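Local coordinates for protein transcription factor SPN1 (Saccharomyces cerevisiae, PDB 3NFQ) that regulates transcription by RNA polymerase II, possibly at both TBP recruitment and post-recruitment steps, and is represented here by its all-helical conserved central domain, at residues Val125-Tyr128 against Thr129-Arg133; Val53-Leu56 against Pro57-Val60; Thr42-Thr45 against Ser46-Ala49; Lys17-Arg20 against Leu21-Glu24; Pro110-Thr113 against Glu114-Lys117. All coordinates share one frame; numbering follows the deposited sequence.

Contact 1: residues Val125-Tyr128 against Thr129-Arg133; sequences VIFY and TKSKR
Thr129 folds its side chain back onto the turn of helix before it, against Ile126 and Val125. Thr129 CB stands 3.4 Å from Ile126 O. From there Thr129 OG1 takes the place between the backbone N and the carbonyl carbon (chi1 73°), which brings it within 2.6 Å of Ile126 O; the hydroxyl donates in the carbonyl plane, on a lone pair. The other branch, Thr129 CG2, ends 3.4 Å from Val125 O, the acceptor of the Thr129 backbone N, and the side chain also rests on Ala142 and Glu143 of helix 136-149. Replacing this threonine by alanine would probably leave Ile126 O relying on its weak bonds from Thr129 N and Lys130 N. They belong to the weakly bonded last part of helix 121-130, in the TFIIS N-terminal-like helical bundle. Phe127 O accepts both Ser131 N, at 2.9 Å and nearly straight ahead of the carbonyl, and Lys130 N, which comes from above the carbonyl plane. Ser131 CB sits over one face of the Phe127 ring, 3.9 Å from its centroid, in a CH-pi contact. Ser131 OG accepts from Arg133 N at 2.9 Å, forming an ST turn, while water 1 donates to both Tyr128 O and Ser131 O.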
loop_
_atom_site.group_PDB
_atom_site.type_symbol
_atom_site.label_atom_id
_atom_site.label_comp_id
_atom_site.label_asym_id
_atom_site.label_seq_id
_atom_site.Cartn_x
_atom_site.Cartn_y
_atom_site.Cartn_z
ATOM N N VAL A 125 -8.991 0.322 -2.877
ATOM C CA VAL A 125 -8.826 0.294 -4.344
ATOM C C VAL A 125 -10.137 0.748 -5.015
ATOM O O VAL A 125 -10.127 1.519 -6.002
ATOM C CB VAL A 125 -8.311 -1.101 -4.849
ATOM C CG1 VAL A 125 -8.272 -1.178 -6.407
ATOM C CG2 VAL A 125 -6.926 -1.349 -4.292
ATOM N N ILE A 126 -11.277 0.343 -4.462
ATOM C CA ILE A 126 -12.548 0.852 -4.979
ATOM C C ILE A 126 -12.602 2.392 -4.884
ATOM O O ILE A 126 -13.000 3.073 -5.832
ATOM C CB ILE A 126 -13.764 0.176 -4.267
ATOM C CG1 ILE A 126 -13.857 -1.297 -4.704
ATOM C CG2 ILE A 126 -15.091 0.943 -4.600
ATOM C CD1 ILE A 126 -14.755 -2.192 -3.882
ATOM N N PHE A 127 -12.192 2.953 -3.743
ATOM C CA PHE A 127 -12.163 4.385 -3.562
ATOM C C PHE A 127 -11.311 5.067 -4.672
ATOM O O PHE A 127 -11.658 6.133 -5.212
ATOM C CB PHE A 127 -11.573 4.717 -2.159
ATOM C CG PHE A 127 -11.271 6.182 -1.964
ATOM C CD1 PHE A 127 -12.223 7.074 -1.463
ATOM C CD2 PHE A 127 -10.036 6.693 -2.315
ATOM C CE1 PHE A 127 -11.937 8.460 -1.323
ATOM C CE2 PHE A 127 -9.763 8.053 -2.155
ATOM C CZ PHE A 127 -10.674 8.922 -1.675
ATOM N N TYR A 128 -10.215 4.424 -5.049
ATOM C CA TYR A 128 -9.352 5.001 -6.121
ATOM C C TYR A 128 -10.103 5.055 -7.489
ATOM O O TYR A 128 -9.841 5.938 -8.320
ATOM C CB TYR A 128 -8.077 4.188 -6.247
ATOM C CG TYR A 128 -6.986 4.775 -5.358
ATOM C CD1 TYR A 128 -7.005 4.540 -3.987
ATOM C CD2 TYR A 128 -5.947 5.567 -5.881
ATOM C CE1 TYR A 128 -6.001 5.080 -3.127
ATOM C CE2 TYR A 128 -4.923 6.100 -5.024
ATOM C CZ TYR A 128 -4.980 5.841 -3.633
ATOM O OH TYR A 128 -4.057 6.335 -2.727
ATOM N N THR A 129 -11.044 4.122 -7.689
ATOM C CA THR A 129 -11.826 4.095 -8.961
ATOM C C THR A 129 -12.803 5.255 -9.092
ATOM O O THR A 129 -13.184 5.633 -10.234
ATOM C CB THR A 129 -12.580 2.785 -9.180
ATOM O OG1 THR A 129 -13.713 2.712 -8.282
ATOM C CG2 THR A 129 -11.680 1.581 -9.001
ATOM N N LYS A 130 -13.156 5.836 -7.942
ATOM C CA LYS A 130 -14.185 6.901 -7.795
ATOM C C LYS A 130 -13.704 8.313 -7.442
ATOM O O LYS A 130 -14.326 9.304 -7.866
ATOM C CB LYS A 130 -15.168 6.506 -6.685
ATOM C CG LYS A 130 -16.092 5.325 -6.996
ATOM C CD LYS A 130 -16.794 5.030 -5.673
ATOM C CE LYS A 130 -17.547 3.698 -5.618
ATOM N NZ LYS A 130 -18.006 3.485 -4.185
ATOM N N SER A 131 -12.621 8.443 -6.662
ATOM C CA SER A 131 -12.223 9.746 -6.146
ATOM C C SER A 131 -11.834 10.669 -7.269
ATOM O O SER A 131 -11.042 10.298 -8.157
ATOM C CB SER A 131 -11.073 9.629 -5.133
ATOM O OG SER A 131 -10.301 10.835 -5.065
ATOM N N LYS A 132 -12.353 11.894 -7.209
ATOM C CA LYS A 132 -11.964 12.934 -8.164
ATOM C C LYS A 132 -10.517 13.352 -8.060
ATOM O O LYS A 132 -10.014 14.041 -8.940
ATOM C CB LYS A 132 -12.805 14.196 -7.962
ATOM C CG LYS A 132 -14.314 13.971 -8.015
ATOM C CD LYS A 132 -14.750 13.281 -9.303
ATOM C CE LYS A 132 -16.206 12.816 -9.152
ATOM N NZ LYS A 132 -16.785 12.295 -10.430
ATOM N N ARG A 133 -9.838 12.950 -7.000
ATOM C CA ARG A 133 -8.429 13.374 -6.807
ATOM C C ARG A 133 -7.392 12.491 -7.476
ATOM O O ARG A 133 -6.177 12.800 -7.439
ATOM C CB ARG A 133 -8.100 13.414 -5.326
ATOM C CG ARG A 133 -9.015 14.309 -4.542
ATOM C CD ARG A 133 -8.294 14.656 -3.287
ATOM N NE ARG A 133 -9.175 15.281 -2.309
ATOM C CZ ARG A 133 -8.762 16.125 -1.376
ATOM N NH1 ARG A 133 -7.478 16.481 -1.304
ATOM N NH2 ARG A 133 -9.644 16.619 -0.522
HETATM O O HOH W 1 -11.006 7.949 -9.612
#

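Contact 2: residues Val53-Leu56 against Pro57-Val60; sequences VKLL and PKVV
Leu56 O receives the straight bond of this turn, from Val60 N at 2.9 Å with an N-H...O angle of 177°. One residue earlier, Leu55 O serves two donors: Val59 N at 3.3 Å, in the carbonyl plane, and Lys58 N, which bonds weakly. Pro57 N carries no hydrogen, so Val53 O meets Pro57 CD at 3.4 Å instead of an N-H; that oxygen keeps a weak bond from Leu56 N. Lys54 O, whose usual helical donor would be Lys58 N, is served by water 2 at 2.9 Å, and the same water accepts weakly from Lys58 N, bridging the opened turn. Leu56 CD1 meets Val60 CG2 at 4.0 Å, and Leu55 CG meets Val59 CG2 at 4.1 Å, the latter two side chains crossing at about a right angle. Chi1 of -172° swings Leu55 CG to the far side of its N, and CD1 meets Lys58 CD. Trp84 of helix 77-85 packs on Leu55, Leu56 and Val59, and Met25 of helix 10-42 on Leu55 and Val59. The proline thus kinks helix 51-63 where the N of Pro57 and of Lys58 makes no i to i+4 bond, and water makes good part of the loss while leucine and valine pack inward.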
loop_
_atom_site.group_PDB
_atom_site.type_symbol
_atom_site.label_atom_id
_atom_site.label_comp_id
_atom_site.label_asym_id
_atom_site.label_seq_id
_atom_site.Cartn_x
_atom_site.Cartn_y
_atom_site.Cartn_z
ATOM N N VAL A 53 8.489 7.654 1.930
ATOM C CA VAL A 53 9.328 7.766 0.702
ATOM C C VAL A 53 10.694 7.217 0.900
ATOM O O VAL A 53 11.268 6.657 -0.023
ATOM C CB VAL A 53 9.403 9.196 0.064
ATOM C CG1 VAL A 53 8.042 9.670 -0.347
ATOM C CG2 VAL A 53 10.051 10.221 0.976
ATOM N N LYS A 54 11.237 7.329 2.114
ATOM C CA LYS A 54 12.530 6.723 2.336
ATOM C C LYS A 54 12.476 5.226 2.316
ATOM O O LYS A 54 13.459 4.594 1.973
ATOM C CB LYS A 54 13.113 7.123 3.693
ATOM C CG LYS A 54 13.535 8.566 3.752
ATOM C CD LYS A 54 14.273 8.774 5.095
ATOM C CE LYS A 54 14.464 10.237 5.370
ATOM N NZ LYS A 54 14.799 10.472 6.826
ATOM N N LEU A 55 11.359 4.646 2.799
ATOM C CA LEU A 55 11.196 3.223 2.827
ATOM C C LEU A 55 10.684 2.671 1.481
ATOM O O LEU A 55 10.823 1.499 1.221
ATOM C CB LEU A 55 10.249 2.816 3.956
ATOM C CG LEU A 55 10.037 1.345 4.321
ATOM C CD1 LEU A 55 11.357 0.541 4.627
ATOM C CD2 LEU A 55 9.104 1.274 5.515
ATOM N N LEU A 56 10.089 3.500 0.652
ATOM C CA LEU A 56 9.430 3.003 -0.577
ATOM C C LEU A 56 10.275 2.059 -1.473
ATOM O O LEU A 56 9.792 1.027 -1.910
ATOM C CB LEU A 56 8.833 4.194 -1.344
ATOM C CG LEU A 56 8.084 3.871 -2.654
ATOM C CD1 LEU A 56 6.779 3.041 -2.359
ATOM C CD2 LEU A 56 7.795 5.158 -3.388
ATOM N N PRO A 57 11.533 2.417 -1.751
ATOM C CA PRO A 57 12.415 1.531 -2.549
ATOM C C PRO A 57 12.461 0.087 -2.036
ATOM O O PRO A 57 12.434 -0.852 -2.817
ATOM C CB PRO A 57 13.798 2.179 -2.396
ATOM C CG PRO A 57 13.484 3.659 -2.208
ATOM C CD PRO A 57 12.206 3.655 -1.338
ATOM N N LYS A 58 12.533 -0.103 -0.738
ATOM C CA LYS A 58 12.515 -1.426 -0.174
ATOM C C LYS A 58 11.183 -2.104 -0.345
ATOM O O LYS A 58 11.119 -3.309 -0.643
ATOM C CB LYS A 58 12.873 -1.387 1.307
ATOM C CG LYS A 58 13.150 -2.753 1.857
ATOM C CD LYS A 58 13.385 -2.637 3.349
ATOM C CE LYS A 58 13.970 -3.907 3.953
ATOM N NZ LYS A 58 14.331 -3.586 5.407
ATOM N N VAL A 59 10.089 -1.345 -0.187
ATOM C CA VAL A 59 8.801 -1.947 -0.320
ATOM C C VAL A 59 8.567 -2.454 -1.757
ATOM O O VAL A 59 8.065 -3.570 -1.983
ATOM C CB VAL A 59 7.710 -0.900 0.007
ATOM C CG1 VAL A 59 6.364 -1.387 -0.419
ATOM C CG2 VAL A 59 7.750 -0.524 1.510
ATOM N N VAL A 60 8.891 -1.605 -2.714
ATOM C CA VAL A 60 8.783 -1.935 -4.142
ATOM C C VAL A 60 9.668 -3.148 -4.454
ATOM O O VAL A 60 9.247 -4.082 -5.129
ATOM C CB VAL A 60 9.219 -0.722 -4.987
ATOM C CG1 VAL A 60 9.522 -1.151 -6.457
ATOM C CG2 VAL A 60 8.128 0.358 -4.957
HETATM O O HOH W 2 14.506 2.027 1.216
#

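Contact 3: residues Thr42-Thr45 against Ser46-Ala49; sequences TGDT and SLIA
Asp44 and Ser46 carry the polar part of this contact through a single carboxylate oxygen. Asp44 OD1 accepts from Ser46 OG at 2.6 Å, on its syn side, and from Ser46 N at 2.9 Å, from farther above the carboxylate plane; both donors come from the same face. The aspartate reaches them because chi1 of -179° carries its CG to the trans position. Bonding to the N-H two residues on makes an Asx turn, set within the type I beta turn from Asp44 to Leu47, whose closing bond runs from Leu47 N to Asp44 O at 3.3 Å. Just before it, Thr42 OG1 accepts from Asp44 N, an ST turn at the end of helix 10-42, and is also bonded to Lys38 O. Gly43, with positive phi, lets the chain leave the helix there. Van der Waals contacts are few: Leu47 CD1 lies 3.9 Å from Thr42 OG1 and 4.1 Å from Asp44 CB. Leu47 also touches Lys38, and its O is bonded to Arg39 NE. Two donors on one carboxylate oxygen would probably favour the ionised form of Asp44 and stiffen a loop that has little hydrophobic packing.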
loop_
_atom_site.group_PDB
_atom_site.type_symbol
_atom_site.label_atom_id
_atom_site.label_comp_id
_atom_site.label_asym_id
_atom_site.label_seq_id
_atom_site.Cartn_x
_atom_site.Cartn_y
_atom_site.Cartn_z
ATOM N N THR A 42 1.300 24.008 12.966
ATOM C CA THR A 42 2.271 25.104 13.040
ATOM C C THR A 42 2.371 25.955 11.794
ATOM O O THR A 42 2.963 27.030 11.834
ATOM C CB THR A 42 3.686 24.586 13.347
ATOM O OG1 THR A 42 4.179 23.855 12.216
ATOM C CG2 THR A 42 3.681 23.710 14.599
ATOM N N GLY A 43 1.817 25.487 10.676
ATOM C CA GLY A 43 1.957 26.192 9.408
ATOM C C GLY A 43 3.374 26.306 8.869
ATOM O O GLY A 43 3.631 27.086 7.932
ATOM N N ASP A 44 4.292 25.506 9.418
ATOM C CA ASP A 44 5.708 25.531 9.018
ATOM C C ASP A 44 5.969 24.610 7.834
ATOM O O ASP A 44 5.970 23.384 7.967
ATOM C CB ASP A 44 6.575 25.121 10.202
ATOM C CG ASP A 44 8.052 25.152 9.882
ATOM O OD1 ASP A 44 8.448 25.384 8.712
ATOM O OD2 ASP A 44 8.838 24.921 10.809
ATOM N N THR A 45 6.205 25.176 6.666
ATOM C CA THR A 45 6.227 24.343 5.481
ATOM C C THR A 45 7.586 23.712 5.289
ATOM O O THR A 45 7.804 22.978 4.294
ATOM C CB THR A 45 5.812 25.122 4.194
ATOM O OG1 THR A 45 6.691 26.255 4.013
ATOM C CG2 THR A 45 4.327 25.567 4.269
ATOM N N SER A 46 8.505 23.959 6.233
ATOM C CA SER A 46 9.822 23.282 6.169
ATOM C C SER A 46 9.747 21.865 6.791
ATOM O O SER A 46 10.704 21.111 6.676
ATOM C CB SER A 46 10.944 24.082 6.835
ATOM O OG SER A 46 10.675 24.209 8.223
ATOM N N LEU A 47 8.625 21.551 7.448
ATOM C CA LEU A 47 8.309 20.208 7.935
ATOM C C LEU A 47 7.604 19.419 6.853
ATOM O O LEU A 47 6.522 19.813 6.393
ATOM C CB LEU A 47 7.354 20.269 9.134
ATOM C CG LEU A 47 7.932 21.038 10.330
ATOM C CD1 LEU A 47 6.857 21.218 11.369
ATOM C CD2 LEU A 47 9.145 20.305 10.885
ATOM N N ILE A 48 8.197 18.299 6.462
ATOM C CA ILE A 48 7.600 17.495 5.413
ATOM C C ILE A 48 7.766 16.016 5.750
ATOM O O ILE A 48 8.839 15.588 6.181
ATOM C CB ILE A 48 8.128 17.915 3.975
ATOM C CG1 ILE A 48 7.166 17.425 2.900
ATOM C CG2 ILE A 48 9.487 17.435 3.730
ATOM C CD1 ILE A 48 7.245 18.204 1.620
ATOM N N ALA A 49 6.710 15.244 5.524
ATOM C CA ALA A 49 6.721 13.808 5.818
ATOM C C ALA A 49 7.638 13.035 4.828
ATOM O O ALA A 49 7.553 13.162 3.602
ATOM C CB ALA A 49 5.271 13.295 5.830
#

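Contact 4: residues Lys17-Arg20 against Leu21-Glu24; sequences KILR and LKDE
Asp23 turns one face of its carboxylate to Leu19 O, which stands almost directly above Asp23 CG at 3.3 Å. Both groups are acceptors, so this is proximity and not a bond; Leu19 O accepts a hydrogen bond from Asp23 N at 3.0 Å. A second flat group, the guanidinium of Arg20, stands at the end of a chain extended from CG to NE; its NH2 forms a salt bridge with Glu16, one turn earlier. The backbone of Arg20 faces Glu24, whose N donates to Arg20 O at 2.9 Å, and Glu24 CG comes within 3.0 Å of the same oxygen. Leu19 runs alongside Lys22, with CD2 of Leu19 4.1 Å from CD of Lys22. Chi1 of -179° turns Lys22 CG opposite its N, and the chain runs extended to NZ, which bonds to Asn75 O. On the buried side Ile18 and Leu21 pack on Leu77 of helix 77-85, and Leu21 also on Val62 of helix 51-63. Lys22 N to Ile18 O and Leu21 N to Lys17 O complete four successive i to i+4 bonds. This is regular alpha-helix within the long helix 10-42, with Ile18 and Leu21 buried against neighbouring helices and Arg20, Asp23 and Glu24 exposed.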
loop_
_atom_site.group_PDB
_atom_site.type_symbol
_atom_site.label_atom_id
_atom_site.label_comp_id
_atom_site.label_asym_id
_atom_site.label_seq_id
_atom_site.Cartn_x
_atom_site.Cartn_y
_atom_site.Cartn_z
ATOM N N LYS A 17 10.791 -11.841 8.013
ATOM C CA LYS A 17 11.318 -10.770 7.187
ATOM C C LYS A 17 10.163 -9.903 6.619
ATOM O O LYS A 17 10.261 -8.678 6.619
ATOM C CB LYS A 17 12.211 -11.354 6.092
ATOM C CG LYS A 17 12.770 -10.344 5.097
ATOM C CD LYS A 17 11.692 -9.826 4.119
ATOM C CE LYS A 17 12.135 -8.619 3.231
ATOM N NZ LYS A 17 12.582 -7.371 3.920
ATOM N N ILE A 18 9.067 -10.541 6.203
ATOM C CA ILE A 18 7.874 -9.808 5.709
ATOM C C ILE A 18 7.156 -9.126 6.871
ATOM O O ILE A 18 6.627 -8.037 6.723
ATOM C CB ILE A 18 6.897 -10.706 4.910
ATOM C CG1 ILE A 18 7.220 -10.730 3.413
ATOM C CG2 ILE A 18 5.479 -10.166 4.964
ATOM C CD1 ILE A 18 8.697 -10.815 3.026
ATOM N N LEU A 19 7.137 -9.769 8.038
ATOM C CA LEU A 19 6.478 -9.164 9.206
ATOM C C LEU A 19 7.187 -7.917 9.764
ATOM O O LEU A 19 6.521 -6.986 10.238
ATOM C CB LEU A 19 6.146 -10.232 10.282
ATOM C CG LEU A 19 5.114 -11.275 9.863
ATOM C CD1 LEU A 19 5.207 -12.588 10.711
ATOM C CD2 LEU A 19 3.656 -10.757 9.786
ATOM N N ARG A 20 8.517 -7.888 9.678
ATOM C CA ARG A 20 9.321 -6.727 9.988
ATOM C C ARG A 20 9.132 -5.572 8.993
ATOM O O ARG A 20 9.176 -4.419 9.373
ATOM C CB ARG A 20 10.803 -7.079 9.978
ATOM C CG ARG A 20 11.290 -7.715 11.251
ATOM C CD ARG A 20 12.820 -7.732 11.283
ATOM N NE ARG A 20 13.307 -8.857 12.087
ATOM C CZ ARG A 20 13.891 -8.749 13.283
ATOM N NH1 ARG A 20 14.088 -7.554 13.847
ATOM N NH2 ARG A 20 14.277 -9.848 13.926
ATOM N N LEU A 21 8.946 -5.892 7.717
ATOM C CA LEU A 21 8.632 -4.851 6.747
ATOM C C LEU A 21 7.238 -4.296 7.036
ATOM O O LEU A 21 7.005 -3.102 7.015
ATOM C CB LEU A 21 8.711 -5.433 5.337
ATOM C CG LEU A 21 8.387 -4.457 4.217
ATOM C CD1 LEU A 21 9.424 -3.338 4.172
ATOM C CD2 LEU A 21 8.317 -5.218 2.896
ATOM N N LYS A 22 6.331 -5.180 7.373
ATOM C CA LYS A 22 4.985 -4.786 7.706
ATOM C C LYS A 22 5.028 -3.751 8.835
ATOM O O LYS A 22 4.511 -2.644 8.705
ATOM C CB LYS A 22 4.222 -6.037 8.055
ATOM C CG LYS A 22 2.820 -5.815 8.404
ATOM C CD LYS A 22 2.118 -7.178 8.479
ATOM C CE LYS A 22 0.688 -7.009 8.956
ATOM N NZ LYS A 22 0.226 -8.349 9.403
ATOM N N ASP A 23 5.737 -4.074 9.908
ATOM C CA ASP A 23 5.947 -3.121 11.014
ATOM C C ASP A 23 6.647 -1.860 10.601
ATOM O O ASP A 23 6.267 -0.784 11.018
ATOM C CB ASP A 23 6.796 -3.746 12.156
ATOM C CG ASP A 23 6.119 -4.956 12.848
ATOM O OD1 ASP A 23 4.872 -5.077 12.837
ATOM O OD2 ASP A 23 6.885 -5.780 13.459
ATOM N N GLU A 24 7.725 -1.960 9.823
ATOM C CA GLU A 24 8.377 -0.754 9.389
ATOM C C GLU A 24 7.458 0.148 8.573
ATOM O O GLU A 24 7.587 1.373 8.638
ATOM C CB GLU A 24 9.566 -1.062 8.489
ATOM C CG GLU A 24 10.727 -1.809 9.190
ATOM C CD GLU A 24 11.581 -0.874 10.051
ATOM O OE1 GLU A 24 11.672 0.327 9.698
ATOM O OE2 GLU A 24 12.157 -1.339 11.076
#

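Contact 5: residues Pro110-Thr113 against Glu114-Lys117; sequences PVKT and EHLK
The Lys112 and His115 side chains leave the backbone in the same direction, and the edge of the imidazole meets the lysine backbone. CD2 of His115 comes within 3.0 Å of Lys112 N, which sits in the ring plane, and within 3.6 Å of Lys112 CB. Glu114 CG lies over the centre of one face of the His115 ring, 4.1 Å above its plane. Chi1 of 54° sets Glu114 CG over the ring, and the bend at chi2 brings Glu114 OE1 back to 3.6 Å from Lys112 CB. Behind the ring, Lys112 O holds the turn: Leu116 N donates to it at 3.2 Å, nearly in line with the carbonyl, and His115 N weakly. Lys112 is the N-cap residue of helix 113-119 in the TFIIS N-terminal-like helical bundle, and Lys117 N to Thr113 O at 3.0 Å continues the first turn. Val111 stands just outside the cap, and its CG1 meets Leu116 CD2 at 3.8 Å; both side chains pack on Trp149 of helix 136-149. An alanine at His115 would lose the imidazole and is likely to open a gap beside Lys112 and against Leu73 and Leu78, which the histidine now touches. Farther out, Pro110 rests on Ala69 and Leu73 of helix 69-74, and the ammonium end of Lys112 lies near Arg151 NH2, two like charges close together.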
loop_
_atom_site.group_PDB
_atom_site.type_symbol
_atom_site.label_atom_id
_atom_site.label_comp_id
_atom_site.label_asym_id
_atom_site.label_seq_id
_atom_site.Cartn_x
_atom_site.Cartn_y
_atom_site.Cartn_z
ATOM N N PRO A 110 -0.423 -12.008 -7.191
ATOM C CA PRO A 110 -1.648 -12.791 -7.374
ATOM C C PRO A 110 -2.748 -12.588 -6.296
ATOM O O PRO A 110 -3.159 -13.547 -5.611
ATOM C CB PRO A 110 -1.139 -14.241 -7.437
ATOM C CG PRO A 110 0.159 -14.211 -6.673
ATOM C CD PRO A 110 0.744 -12.853 -6.845
ATOM N N VAL A 111 -3.238 -11.358 -6.160
ATOM C CA VAL A 111 -4.239 -11.038 -5.128
ATOM C C VAL A 111 -5.608 -11.703 -5.365
ATOM O O VAL A 111 -6.130 -11.707 -6.479
ATOM C CB VAL A 111 -4.401 -9.517 -5.054
ATOM C CG1 VAL A 111 -5.396 -9.111 -3.973
ATOM C CG2 VAL A 111 -3.028 -8.875 -4.822
ATOM N N LYS A 112 -6.221 -12.188 -4.294
ATOM C CA LYS A 112 -7.557 -12.783 -4.367
ATOM C C LYS A 112 -8.509 -12.056 -3.425
ATOM O O LYS A 112 -8.100 -11.251 -2.588
ATOM C CB LYS A 112 -7.507 -14.264 -3.974
ATOM C CG LYS A 112 -6.532 -15.127 -4.760
ATOM C CD LYS A 112 -6.815 -15.027 -6.264
ATOM C CE LYS A 112 -5.920 -15.950 -7.085
ATOM N NZ LYS A 112 -6.356 -15.820 -8.489
ATOM N N THR A 113 -9.794 -12.360 -3.549
ATOM C CA THR A 113 -10.792 -11.728 -2.720
ATOM C C THR A 113 -10.456 -11.849 -1.218
ATOM O O THR A 113 -10.600 -10.888 -0.483
ATOM C CB THR A 113 -12.205 -12.265 -3.048
ATOM O OG1 THR A 113 -12.591 -11.822 -4.365
ATOM C CG2 THR A 113 -13.237 -11.737 -2.036
ATOM N N GLU A 114 -9.977 -13.002 -0.772
ATOM C CA GLU A 114 -9.706 -13.168 0.661
ATOM C C GLU A 114 -8.631 -12.210 1.195
ATOM O O GLU A 114 -8.712 -11.737 2.342
ATOM C CB GLU A 114 -9.347 -14.610 1.024
ATOM C CG GLU A 114 -8.208 -15.216 0.239
ATOM C CD GLU A 114 -8.677 -16.040 -0.982
ATOM O OE1 GLU A 114 -9.778 -15.736 -1.564
ATOM O OE2 GLU A 114 -7.918 -16.987 -1.350
ATOM N N HIS A 115 -7.619 -11.939 0.373
ATOM C CA HIS A 115 -6.598 -10.961 0.756
ATOM C C HIS A 115 -7.146 -9.559 0.810
ATOM O O HIS A 115 -6.777 -8.811 1.703
ATOM C CB HIS A 115 -5.425 -11.004 -0.192
ATOM C CG HIS A 115 -4.981 -12.386 -0.542
ATOM N ND1 HIS A 115 -4.362 -13.231 0.360
ATOM C CD2 HIS A 115 -5.029 -13.058 -1.714
ATOM C CE1 HIS A 115 -4.062 -14.367 -0.241
ATOM N NE2 HIS A 115 -4.449 -14.284 -1.502
ATOM N N LEU A 116 -7.994 -9.188 -0.146
ATOM C CA LEU A 116 -8.632 -7.863 -0.120
ATOM C C LEU A 116 -9.451 -7.653 1.164
ATOM O O LEU A 116 -9.475 -6.558 1.733
ATOM C CB LEU A 116 -9.534 -7.673 -1.342
ATOM C CG LEU A 116 -8.789 -7.724 -2.674
ATOM C CD1 LEU A 116 -9.755 -7.753 -3.855
ATOM C CD2 LEU A 116 -7.863 -6.551 -2.766
ATOM N N LYS A 117 -10.153 -8.699 1.581
ATOM C CA LYS A 117 -11.004 -8.623 2.762
ATOM C C LYS A 117 -10.153 -8.466 3.998
ATOM O O LYS A 117 -10.403 -7.602 4.826
ATOM C CB LYS A 117 -11.848 -9.890 2.906
ATOM C CG LYS A 117 -12.942 -10.022 1.857
ATOM C CD LYS A 117 -14.012 -8.953 1.991
ATOM C CE LYS A 117 -15.232 -9.302 1.134
ATOM N NZ LYS A 117 -16.061 -8.052 0.957
#

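Contacts 2 and 3 are surface contacts, while 1, 4 and 5 are partly buried. Contacts 2 and 4 belong to helices 51-63 and 10-42, which pack on each other: Leu55 CD2 touches Glu24 O at 3.5 Å, and Val59 and Lys58 meet Leu21. Contact 2 has a proline kink partly bridged by water, whereas contact 4 is regular helix. Contact 3, its centre about 24 Å from the centre of the chain, is held by side-chain and turn hydrogen bonds in a loop between the same two helices. Contacts 1 and 5 lie in the TFIIS-like region, at the end of one helix and the start of another; both pack on helix 136-149 and put a ring beside a polar residue.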